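Local coordinates for protein lactococcal phage P2 ORF15 (PDB 2WZP) that probably forms part of the phage baseplate as the distal tail (Dit) protein, linking the end of the tail to the parts that attach to the host cell, at residues V30-I35 and V49-V54; V54-P59 and I89-E94; V131-A136 and I161-T166; L137-K142 and K155-I160. One frame throughout, in Å; residues are numbered along the deposited sequence.

Contact 1 (V30-I35 and V49-V54)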
# COMPACT_ATOMS: atom_id res chain seq x y z
N VAL M 30 1.47 -15.28 -34.77
CA VAL M 30 1.31 -15.34 -33.32
C VAL M 30 1.42 -16.81 -32.84
O VAL M 30 1.16 -17.75 -33.59
CB VAL M 30 0.03 -14.61 -32.79
CG1 VAL M 30 0.14 -14.28 -31.30
CG2 VAL M 30 -0.24 -13.33 -33.59
N ARG M 31 1.91 -16.96 -31.61
CA ARG M 31 2.14 -18.16 -30.84
C ARG M 31 0.81 -18.94 -30.67
O ARG M 31 -0.25 -18.33 -30.58
CB ARG M 31 2.74 -17.68 -29.51
CG ARG M 31 2.87 -18.63 -28.38
CD ARG M 31 1.55 -18.83 -27.65
NE ARG M 31 1.06 -17.68 -26.90
CZ ARG M 31 -0.19 -17.21 -26.96
NH1 ARG M 31 -1.06 -17.71 -27.84
NH2 ARG M 31 -0.57 -16.22 -26.17
N GLN M 32 0.88 -20.29 -30.65
CA GLN M 32 -0.28 -21.18 -30.50
C GLN M 32 -0.04 -22.17 -29.39
O GLN M 32 1.03 -22.79 -29.34
CB GLN M 32 -0.56 -21.98 -31.80
CG GLN M 32 -0.75 -21.17 -33.09
CD GLN M 32 -2.11 -20.53 -33.14
OE1 GLN M 32 -3.11 -21.18 -33.43
NE2 GLN M 32 -2.18 -19.24 -32.87
N TYR M 33 -1.04 -22.36 -28.52
CA TYR M 33 -1.00 -23.34 -27.43
C TYR M 33 -2.13 -24.32 -27.63
O TYR M 33 -3.22 -23.93 -28.02
CB TYR M 33 -1.17 -22.69 -26.05
CG TYR M 33 0.02 -21.91 -25.54
CD1 TYR M 33 1.28 -22.51 -25.43
CD2 TYR M 33 -0.13 -20.62 -25.04
CE1 TYR M 33 2.37 -21.80 -24.93
CE2 TYR M 33 0.95 -19.92 -24.50
CZ TYR M 33 2.21 -20.51 -24.47
OH TYR M 33 3.26 -19.82 -23.93
N LYS M 34 -1.89 -25.60 -27.33
CA LYS M 34 -2.94 -26.62 -27.42
C LYS M 34 -2.75 -27.59 -26.28
O LYS M 34 -1.62 -27.85 -25.88
CB LYS M 34 -2.87 -27.39 -28.76
CG LYS M 34 -3.30 -26.58 -29.95
CD LYS M 34 -3.06 -27.32 -31.23
CE LYS M 34 -3.62 -26.59 -32.43
NZ LYS M 34 -2.92 -25.30 -32.67
N ILE M 35 -3.84 -28.14 -25.74
CA ILE M 35 -3.78 -29.16 -24.70
C ILE M 35 -4.20 -30.48 -25.36
O ILE M 35 -5.28 -30.54 -25.94
CB ILE M 35 -4.64 -28.78 -23.46
CG1 ILE M 35 -3.97 -27.66 -22.61
CG2 ILE M 35 -5.04 -30.00 -22.59
CD1 ILE M 35 -2.60 -28.01 -21.89
N VAL M 49 -6.21 -23.91 -27.03
CA VAL M 49 -6.23 -22.89 -25.97
C VAL M 49 -5.73 -21.49 -26.39
O VAL M 49 -5.35 -20.66 -25.56
CB VAL M 49 -5.78 -23.41 -24.58
CG1 VAL M 49 -6.66 -24.59 -24.13
CG2 VAL M 49 -4.30 -23.78 -24.57
N THR M 50 -5.79 -21.23 -27.69
CA THR M 50 -5.42 -19.95 -28.28
C THR M 50 -6.63 -19.37 -29.02
O THR M 50 -6.92 -18.19 -28.87
CB THR M 50 -4.17 -20.12 -29.17
OG1 THR M 50 -3.11 -20.61 -28.36
CG2 THR M 50 -3.71 -18.83 -29.79
N ASN M 51 -7.37 -20.23 -29.74
CA ASN M 51 -8.51 -19.84 -30.56
C ASN M 51 -9.86 -20.47 -30.20
O ASN M 51 -10.87 -20.08 -30.79
CB ASN M 51 -8.20 -20.11 -32.03
CG ASN M 51 -6.87 -19.56 -32.47
OD1 ASN M 51 -6.62 -18.35 -32.44
ND2 ASN M 51 -5.97 -20.46 -32.84
N GLY M 52 -9.88 -21.46 -29.31
CA GLY M 52 -11.10 -22.15 -28.92
C GLY M 52 -11.96 -21.43 -27.91
O GLY M 52 -11.75 -20.25 -27.62
N LYS M 53 -12.93 -22.15 -27.34
CA LYS M 53 -13.88 -21.62 -26.37
C LYS M 53 -13.31 -21.58 -24.97
O LYS M 53 -13.84 -20.90 -24.09
CB LYS M 53 -15.22 -22.37 -26.44
CG LYS M 53 -15.86 -22.31 -27.83
CD LYS M 53 -17.20 -21.58 -27.83
CE LYS M 53 -18.02 -22.02 -29.00
NZ LYS M 53 -19.44 -21.62 -28.85
N VAL M 54 -12.22 -22.33 -24.76
CA VAL M 54 -11.45 -22.39 -23.53
C VAL M 54 -10.05 -21.92 -23.96
O VAL M 54 -9.45 -22.55 -24.84
CB VAL M 54 -11.42 -23.81 -22.92
CG1 VAL M 54 -10.37 -23.91 -21.82
CG2 VAL M 54 -12.78 -24.19 -22.37
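T50 meets three consecutive residues of the other segment, R31, Q32 and Y33, and its side chain is the one to trace. CB lies 3.9 Å from Y33 N. From there the two branches part: chi1 of -60° sets OG1 beside T50's own backbone N and swings CG2 to the far side of it. OG1 accepts the backbone N-H of Y33, OG1 to N 2.7 Å, in a nearly straight bond (163° at the hydrogen). CG2 lies 3.5 Å from Q32 NE2, and it sits in the plane of the R31 guanidinium, at its edge, 3.5 Å from NH1. NH2 of that guanidinium forms a salt bridge with E144 of the second subunit, which also bonds the Y33 hydroxyl. To one side of T50, the Q32 and N51 amides lie nearly coplanar (28°), and N51 ND2 donates to Q32 OE1 over 3.0 Å. To the other, V49 N gives a weak bond to Y33 O at 3.1 Å, while V49 CG2 packs 3.6 Å from Y33 CB. The loop 49-54 thus offers a threonine hydroxyl to Y33 N, where a regular ladder would use a carbonyl. Side-chain groups do much of the bonding here, which ties a loop without regular structure to the strand and leaves the ends of R31 and Y33 to the subunit interface.

Contact 2 (V54-P59 and I89-E94)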
# COMPACT_ATOMS: atom_id res chain seq x y z
N VAL M 54 -12.22 -22.33 -24.76
CA VAL M 54 -11.45 -22.39 -23.53
C VAL M 54 -10.05 -21.92 -23.96
O VAL M 54 -9.45 -22.55 -24.84
CB VAL M 54 -11.42 -23.81 -22.92
CG1 VAL M 54 -10.37 -23.91 -21.82
CG2 VAL M 54 -12.78 -24.19 -22.37
N ARG M 55 -9.55 -20.80 -23.37
CA ARG M 55 -8.23 -20.22 -23.69
C ARG M 55 -7.31 -20.02 -22.50
O ARG M 55 -7.77 -19.78 -21.38
CB ARG M 55 -8.40 -18.90 -24.43
CG ARG M 55 -9.15 -19.04 -25.73
CD ARG M 55 -9.17 -17.76 -26.51
NE ARG M 55 -10.30 -17.76 -27.43
CZ ARG M 55 -10.63 -16.73 -28.19
NH1 ARG M 55 -9.91 -15.62 -28.16
NH2 ARG M 55 -11.67 -16.81 -29.01
N PHE M 56 -5.99 -20.07 -22.77
CA PHE M 56 -4.92 -19.82 -21.80
C PHE M 56 -4.26 -18.52 -22.18
O PHE M 56 -3.98 -18.29 -23.37
CB PHE M 56 -3.84 -20.91 -21.86
CG PHE M 56 -4.11 -22.24 -21.19
CD1 PHE M 56 -5.32 -22.49 -20.53
CD2 PHE M 56 -3.15 -23.25 -21.22
CE1 PHE M 56 -5.56 -23.73 -19.94
CE2 PHE M 56 -3.39 -24.48 -20.62
CZ PHE M 56 -4.60 -24.71 -19.99
N TYR M 57 -4.01 -17.67 -21.19
CA TYR M 57 -3.35 -16.39 -21.35
C TYR M 57 -2.29 -16.27 -20.28
O TYR M 57 -2.42 -16.84 -19.20
CB TYR M 57 -4.35 -15.23 -21.15
CG TYR M 57 -5.44 -15.15 -22.19
CD1 TYR M 57 -5.23 -14.47 -23.38
CD2 TYR M 57 -6.69 -15.73 -21.98
CE1 TYR M 57 -6.23 -14.40 -24.36
CE2 TYR M 57 -7.70 -15.64 -22.94
CZ TYR M 57 -7.47 -14.97 -24.13
OH TYR M 57 -8.45 -14.85 -25.10
N GLN M 58 -1.24 -15.50 -20.58
CA GLN M 58 -0.19 -15.10 -19.66
C GLN M 58 0.48 -16.20 -18.84
O GLN M 58 0.32 -16.22 -17.62
CB GLN M 58 -0.69 -13.97 -18.76
CG GLN M 58 -0.95 -12.66 -19.51
CD GLN M 58 -1.96 -11.81 -18.78
OE1 GLN M 58 -1.79 -11.46 -17.60
NE2 GLN M 58 -3.03 -11.46 -19.47
N PRO M 59 1.29 -17.08 -19.48
CA PRO M 59 2.03 -18.09 -18.69
C PRO M 59 2.91 -17.39 -17.67
O PRO M 59 3.56 -16.38 -18.00
CB PRO M 59 2.90 -18.81 -19.73
CG PRO M 59 2.94 -17.88 -20.91
CD PRO M 59 1.64 -17.16 -20.91
N ILE M 89 3.91 -23.90 -14.40
CA ILE M 89 3.31 -22.95 -15.31
C ILE M 89 1.90 -22.65 -14.85
O ILE M 89 1.05 -23.54 -14.77
CB ILE M 89 3.35 -23.30 -16.82
CG1 ILE M 89 4.72 -23.87 -17.24
CG2 ILE M 89 2.98 -22.05 -17.65
CD1 ILE M 89 4.80 -24.45 -18.72
N GLU M 90 1.67 -21.39 -14.54
CA GLU M 90 0.35 -20.93 -14.19
C GLU M 90 -0.15 -20.09 -15.36
O GLU M 90 0.60 -19.29 -15.92
CB GLU M 90 0.38 -20.13 -12.91
CG GLU M 90 -1.00 -19.75 -12.42
CD GLU M 90 -0.96 -18.82 -11.24
OE1 GLU M 90 -1.51 -17.69 -11.35
OE2 GLU M 90 -0.38 -19.20 -10.20
N PHE M 91 -1.38 -20.34 -15.78
CA PHE M 91 -2.03 -19.61 -16.86
C PHE M 91 -3.34 -19.02 -16.32
O PHE M 91 -3.89 -19.52 -15.33
CB PHE M 91 -2.41 -20.57 -17.99
CG PHE M 91 -1.31 -21.17 -18.82
CD1 PHE M 91 -0.78 -20.49 -19.90
CD2 PHE M 91 -0.89 -22.48 -18.60
CE1 PHE M 91 0.19 -21.07 -20.71
CE2 PHE M 91 0.06 -23.08 -19.42
CZ PHE M 91 0.60 -22.36 -20.47
N LYS M 92 -3.82 -17.97 -16.98
CA LYS M 92 -5.12 -17.37 -16.77
C LYS M 92 -6.01 -18.24 -17.70
O LYS M 92 -5.66 -18.45 -18.86
CB LYS M 92 -5.12 -15.91 -17.28
CG LYS M 92 -4.64 -14.89 -16.28
CD LYS M 92 -4.96 -13.49 -16.78
CE LYS M 92 -4.68 -12.41 -15.75
NZ LYS M 92 -3.22 -12.23 -15.48
N LEU M 93 -7.10 -18.79 -17.16
CA LEU M 93 -8.01 -19.67 -17.91
C LEU M 93 -9.32 -18.90 -18.07
O LEU M 93 -9.95 -18.49 -17.09
CB LEU M 93 -8.16 -21.03 -17.16
CG LEU M 93 -9.28 -22.03 -17.54
CD1 LEU M 93 -8.91 -22.81 -18.75
CD2 LEU M 93 -9.42 -23.06 -16.48
N GLU M 94 -9.64 -18.60 -19.32
CA GLU M 94 -10.81 -17.84 -19.69
C GLU M 94 -11.72 -18.65 -20.62
O GLU M 94 -11.21 -19.38 -21.49
CB GLU M 94 -10.38 -16.53 -20.33
CG GLU M 94 -10.12 -15.43 -19.31
CD GLU M 94 -9.90 -14.04 -19.86
OE1 GLU M 94 -10.44 -13.71 -20.95
OE2 GLU M 94 -9.19 -13.25 -19.19
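The F56 and F91 rings form an offset stack, centroids 4.5 Å apart and planes at 25°. F56 CD2 sits over the centre of the F91 ring at 3.5 Å from F91 CD2, and I89 CG2 covers the opposite face nearer the rim. L93 CD1 meets the F56 ring at its edge, in plane, and also touches V54 CG1 at 3.6 Å. P59 CB comes obliquely onto F91 at CE1, 3.7 Å away. V54 and L93 reach F110 of helix 100-115, while F56 packs on I156 and I35. On the other face the Y57 ring turns its edge to E94 CB. K92, paired with Y57, bends at its last torsion (chi4 69°) and brings NZ to Q58 OE1 at 2.7 Å, well above the plane of the amide carbonyl. Paired backbone bonds hold the two strands: R55 N to E94 O (2.9 Å) and its return bond, then K92 N to Y57 O (2.9 Å) with Y57 N returning to K92 O. F56 and L93 between them make the non-hydrogen-bonded pair. A short, twisted antiparallel ladder of three pairs results, and strand 54-57 ends the seven-stranded sheet of the N-terminal domain within this chain.

Contact 3 (V131-A136 and I161-T166)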
# COMPACT_ATOMS: atom_id res chain seq x y z
N VAL M 131 7.10 -27.35 -30.08
CA VAL M 131 7.55 -28.17 -28.94
C VAL M 131 6.42 -28.56 -27.97
O VAL M 131 5.30 -28.06 -28.08
CB VAL M 131 8.77 -27.56 -28.22
CG1 VAL M 131 9.93 -27.31 -29.20
CG2 VAL M 131 8.38 -26.29 -27.49
N TYR M 132 6.71 -29.53 -27.07
CA TYR M 132 5.73 -30.07 -26.16
C TYR M 132 6.23 -30.12 -24.73
O TYR M 132 7.44 -30.17 -24.49
CB TYR M 132 5.34 -31.48 -26.62
CG TYR M 132 4.84 -31.51 -28.05
CD1 TYR M 132 3.49 -31.33 -28.34
CD2 TYR M 132 5.72 -31.72 -29.12
CE1 TYR M 132 3.03 -31.34 -29.66
CE2 TYR M 132 5.27 -31.69 -30.44
CZ TYR M 132 3.92 -31.51 -30.70
OH TYR M 132 3.42 -31.54 -31.99
N ALA M 133 5.28 -30.12 -23.79
CA ALA M 133 5.57 -30.25 -22.37
C ALA M 133 4.54 -31.17 -21.77
O ALA M 133 3.35 -30.90 -21.92
CB ALA M 133 5.52 -28.89 -21.67
N ASP M 134 4.96 -32.27 -21.14
CA ASP M 134 4.05 -33.17 -20.40
C ASP M 134 3.87 -32.54 -19.04
O ASP M 134 4.85 -32.26 -18.34
CB ASP M 134 4.63 -34.59 -20.25
CG ASP M 134 4.79 -35.32 -21.54
OD1 ASP M 134 4.14 -34.92 -22.55
OD2 ASP M 134 5.53 -36.34 -21.56
N LEU M 135 2.60 -32.24 -18.72
CA LEU M 135 2.19 -31.55 -17.50
C LEU M 135 1.18 -32.35 -16.68
O LEU M 135 0.46 -33.21 -17.20
CB LEU M 135 1.51 -30.23 -17.91
CG LEU M 135 2.28 -29.25 -18.79
CD1 LEU M 135 1.40 -28.08 -19.18
CD2 LEU M 135 3.55 -28.73 -18.08
N ALA M 136 1.08 -32.01 -15.40
CA ALA M 136 0.12 -32.59 -14.48
C ALA M 136 -0.51 -31.40 -13.74
O ALA M 136 0.21 -30.51 -13.28
CB ALA M 136 0.83 -33.51 -13.51
N ILE M 161 6.60 -32.22 -15.98
CA ILE M 161 7.09 -33.59 -16.02
C ILE M 161 8.23 -33.58 -16.98
O ILE M 161 9.35 -33.93 -16.60
CB ILE M 161 6.01 -34.64 -16.36
CG1 ILE M 161 4.94 -34.65 -15.26
CG2 ILE M 161 6.61 -36.06 -16.57
CD1 ILE M 161 3.60 -34.91 -15.76
N THR M 162 7.96 -33.13 -18.22
CA THR M 162 8.94 -33.11 -19.30
C THR M 162 8.80 -31.80 -20.02
O THR M 162 7.85 -31.63 -20.75
CB THR M 162 8.73 -34.34 -20.18
OG1 THR M 162 9.04 -35.50 -19.40
CG2 THR M 162 9.61 -34.36 -21.34
N LYS M 163 9.67 -30.85 -19.75
CA LYS M 163 9.52 -29.56 -20.39
C LYS M 163 10.45 -29.29 -21.54
O LYS M 163 11.65 -29.18 -21.39
CB LYS M 163 9.59 -28.41 -19.39
CG LYS M 163 9.14 -27.12 -19.97
CD LYS M 163 9.37 -26.05 -19.00
CE LYS M 163 9.64 -24.77 -19.66
NZ LYS M 163 10.37 -23.92 -18.72
N TRP M 164 9.78 -29.19 -22.68
CA TRP M 164 10.28 -28.97 -24.01
C TRP M 164 10.90 -30.22 -24.63
O TRP M 164 11.96 -30.66 -24.29
CB TRP M 164 11.15 -27.74 -24.11
CG TRP M 164 10.49 -26.47 -23.66
CD1 TRP M 164 11.10 -25.38 -23.18
CD2 TRP M 164 9.09 -26.17 -23.64
NE1 TRP M 164 10.21 -24.42 -22.87
CE2 TRP M 164 8.96 -24.88 -23.14
CE3 TRP M 164 7.95 -26.87 -23.98
CZ2 TRP M 164 7.74 -24.28 -22.97
CZ3 TRP M 164 6.74 -26.27 -23.82
CH2 TRP M 164 6.64 -24.99 -23.32
N TYR M 165 10.10 -30.86 -25.47
CA TYR M 165 10.50 -32.02 -26.21
C TYR M 165 9.83 -32.02 -27.56
O TYR M 165 8.90 -31.25 -27.81
CB TYR M 165 10.22 -33.32 -25.42
CG TYR M 165 8.77 -33.78 -25.35
CD1 TYR M 165 8.22 -34.57 -26.36
CD2 TYR M 165 7.98 -33.45 -24.26
CE1 TYR M 165 6.90 -35.01 -26.28
CE2 TYR M 165 6.66 -33.88 -24.18
CZ TYR M 165 6.13 -34.67 -25.18
OH TYR M 165 4.81 -35.07 -25.09
N THR M 166 10.35 -32.87 -28.44
CA THR M 166 9.88 -33.19 -29.77
C THR M 166 10.17 -34.66 -29.92
O THR M 166 11.01 -35.20 -29.17
CB THR M 166 10.57 -32.38 -30.90
OG1 THR M 166 11.97 -32.61 -30.89
CG2 THR M 166 10.26 -30.91 -30.85
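Two beta bulges interrupt the antiparallel pairing of Y132 and D134 with 161-166, at the corner where the chain leaves the sheet of the N-terminal domain for that of the C-terminal domain. The first is a classic bulge: I161 and T162 both face D134, and D134 O accepts both amides, I161 N at 2.9 Å and T162 N at 3.2 Å. D134 N answers to T162 O. The second is a G1 bulge, in which W164 and Y165 share Y132; W164 takes a positive phi. Y165 N donates to Y132 O at 2.9 Å, W164 N adds only a weak bond to the same oxygen, and Y132 N returns to Y165 O.

The side chains divide by face. V131 CG2 comes obliquely onto the indole, 3.6 Å from W164 CE3, as A133 CB does at CZ3. K163 CG lies over one face of the indole. On the face of Y132, D134 and Y165, a chi1 of 75° sends the Y165 ring back across the neighbouring strand, and its OH donates to D134 OD1 at 2.6 Å. The bond arrives on the syn side, with the carboxylate and ring planes 69° apart. T121 bonds OD1 as well, while OD2 forms a salt bridge with K320, which also makes a cation-pi contact with Y165. This buried carboxylate therefore has partners on both oxygens, which would favour its ionised form. Y132 CB, finally, stands over the face of the Y165 ring, 3.7 Å from its centroid and 17° off the normal.

Contact 4 (L137-K142 and K155-I160)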
# COMPACT_ATOMS: atom_id res chain seq x y z
N LEU M 137 -1.84 -31.36 -13.69
CA LEU M 137 -2.59 -30.33 -13.02
C LEU M 137 -2.12 -30.27 -11.54
O LEU M 137 -1.98 -31.31 -10.89
CB LEU M 137 -4.07 -30.70 -13.13
CG LEU M 137 -5.18 -29.73 -12.67
CD1 LEU M 137 -5.47 -29.80 -11.20
CD2 LEU M 137 -5.13 -28.41 -13.31
N ALA M 138 -1.84 -29.05 -11.05
CA ALA M 138 -1.42 -28.78 -9.68
C ALA M 138 -2.59 -28.13 -8.93
O ALA M 138 -2.85 -28.46 -7.77
CB ALA M 138 -0.20 -27.89 -9.65
N ASP M 139 -3.33 -27.24 -9.62
CA ASP M 139 -4.52 -26.60 -9.09
C ASP M 139 -5.32 -25.90 -10.17
O ASP M 139 -4.80 -25.55 -11.22
CB ASP M 139 -4.20 -25.63 -7.92
CG ASP M 139 -3.18 -24.57 -8.23
OD1 ASP M 139 -2.07 -24.62 -7.64
OD2 ASP M 139 -3.47 -23.71 -9.09
N VAL M 140 -6.61 -25.73 -9.90
CA VAL M 140 -7.57 -25.04 -10.73
C VAL M 140 -8.57 -24.37 -9.79
O VAL M 140 -8.92 -24.96 -8.77
CB VAL M 140 -8.23 -25.93 -11.81
CG1 VAL M 140 -9.13 -27.01 -11.20
CG2 VAL M 140 -8.99 -25.09 -12.84
N THR M 141 -8.94 -23.11 -10.08
CA THR M 141 -9.93 -22.38 -9.29
C THR M 141 -11.26 -22.42 -10.01
O THR M 141 -11.29 -22.60 -11.23
CB THR M 141 -9.50 -20.91 -9.05
OG1 THR M 141 -9.52 -20.19 -10.29
CG2 THR M 141 -8.14 -20.79 -8.39
N LYS M 142 -12.35 -22.25 -9.27
CA LYS M 142 -13.71 -22.12 -9.82
C LYS M 142 -14.45 -21.16 -8.95
O LYS M 142 -14.58 -21.40 -7.75
CB LYS M 142 -14.45 -23.45 -9.98
CG LYS M 142 -15.74 -23.27 -10.77
CD LYS M 142 -16.59 -24.50 -10.88
CE LYS M 142 -17.69 -24.24 -11.89
NZ LYS M 142 -18.77 -25.24 -11.82
N LYS M 155 -7.72 -19.45 -12.69
CA LYS M 155 -6.28 -19.72 -12.69
C LYS M 155 -6.04 -21.22 -12.72
O LYS M 155 -6.65 -21.94 -11.93
CB LYS M 155 -5.59 -19.12 -11.45
CG LYS M 155 -5.71 -17.62 -11.34
CD LYS M 155 -4.87 -16.79 -12.31
CE LYS M 155 -4.83 -15.39 -11.73
NZ LYS M 155 -3.92 -15.27 -10.54
N ILE M 156 -5.19 -21.69 -13.65
CA ILE M 156 -4.81 -23.10 -13.76
C ILE M 156 -3.29 -23.20 -13.58
O ILE M 156 -2.57 -22.35 -14.10
CB ILE M 156 -5.36 -23.77 -15.04
CG1 ILE M 156 -5.39 -25.31 -14.92
CG2 ILE M 156 -4.68 -23.27 -16.34
CD1 ILE M 156 -6.04 -26.04 -16.04
N THR M 157 -2.81 -24.18 -12.77
CA THR M 157 -1.38 -24.39 -12.49
C THR M 157 -0.99 -25.83 -12.79
O THR M 157 -1.69 -26.77 -12.40
CB THR M 157 -1.01 -24.05 -11.05
OG1 THR M 157 -1.55 -22.78 -10.70
CG2 THR M 157 0.49 -24.10 -10.78
N PHE M 158 0.16 -25.99 -13.45
CA PHE M 158 0.66 -27.28 -13.82
C PHE M 158 2.02 -27.54 -13.28
O PHE M 158 2.92 -26.70 -13.38
CB PHE M 158 0.76 -27.42 -15.34
CG PHE M 158 -0.56 -27.43 -16.06
CD1 PHE M 158 -1.28 -28.60 -16.20
CD2 PHE M 158 -1.05 -26.27 -16.65
CE1 PHE M 158 -2.50 -28.61 -16.89
CE2 PHE M 158 -2.26 -26.29 -17.36
CZ PHE M 158 -2.98 -27.46 -17.46
N ASP M 159 2.20 -28.77 -12.80
CA ASP M 159 3.49 -29.30 -12.42
C ASP M 159 4.12 -29.79 -13.72
O ASP M 159 3.43 -30.35 -14.56
CB ASP M 159 3.34 -30.48 -11.45
CG ASP M 159 3.24 -30.09 -9.99
OD1 ASP M 159 4.00 -29.18 -9.56
OD2 ASP M 159 2.54 -30.82 -9.24
N ILE M 160 5.41 -29.58 -13.88
CA ILE M 160 6.21 -30.00 -15.04
C ILE M 160 6.64 -31.45 -14.88
O ILE M 160 7.08 -31.85 -13.79
CB ILE M 160 7.47 -29.09 -15.14
CG1 ILE M 160 7.15 -27.57 -15.17
CG2 ILE M 160 8.42 -29.53 -16.26
CD1 ILE M 160 6.42 -26.98 -16.37
O HOH W 1 0.38 -32.53 -10.00
O HOH W 2 -4.96 -21.76 -9.48
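A138 and D139 share one backbone acceptor, T157 O, and make the classic beta bulge of this hairpin ladder. A138 N reaches that oxygen at 2.7 Å and D139 N at 3.3 Å, both from the same face of its carbonyl plane. T157 N returns the bond to D139 O, and further along T141 N donates to K155 O.

Side-chain hydroxyls add two more bonds. T157 OG1 donates to D139 OD2 at 2.7 Å, on the syn side and about 29° out of the carboxylate plane; chi1 of 55° tucks the D139 carboxylate between its own backbone N and carbonyl carbon, so that it leans over T157. T141 OG1 accepts K155 N at 3.1 Å, standing in for a backbone carbonyl just past the end of the strand, and E154 holds the same hydroxyl.

Two waters bridge the strands. One molecule donates to L137 O at 2.8 Å and to D159 OD2 at 2.9 Å, while Q88 bonds the other oxygen of D159. A second joins D139 OD2 to K155 O, the latter weakly.

The apolar contacts belong to the other face. L137 CD2 meets I156 CG1 at 3.5 Å, the side chains crossing near a right angle, and V140 CG2 approaches the same atom more distantly. I114 of helix 100-115 packs on both L137 and I156.

D139 and T157 thus bond on one face, and V140 and I156, with L137, give the other its apolar contacts. D139 and V140 also pair antiparallel with a strand of the third subunit, so the sheet runs on across the interface.

Overall arrangement
From the N terminus, contact 1 closes a short loop by bringing 49-54 back to strand 32-36, and at V54 the chain runs into contact 2, V49 O and F56 N joining the two. Contact 2 closes a longer excursion, as 89-94 returns beside 54-59. Helix 100-115 and strand 120-125 follow before contact 3 opens at V131. Contact 4 lies within the span of contact 3: the two divide one hairpin of strands 130-140 and 153-163, contact 4 nearer its turn, contact 3 at its mouth. Backbone bonds F91 N to I156 O and F158 N to I89 O join contacts 2 and 4 in one sheet. Contact 3 hands the chain on to the C-terminal domain.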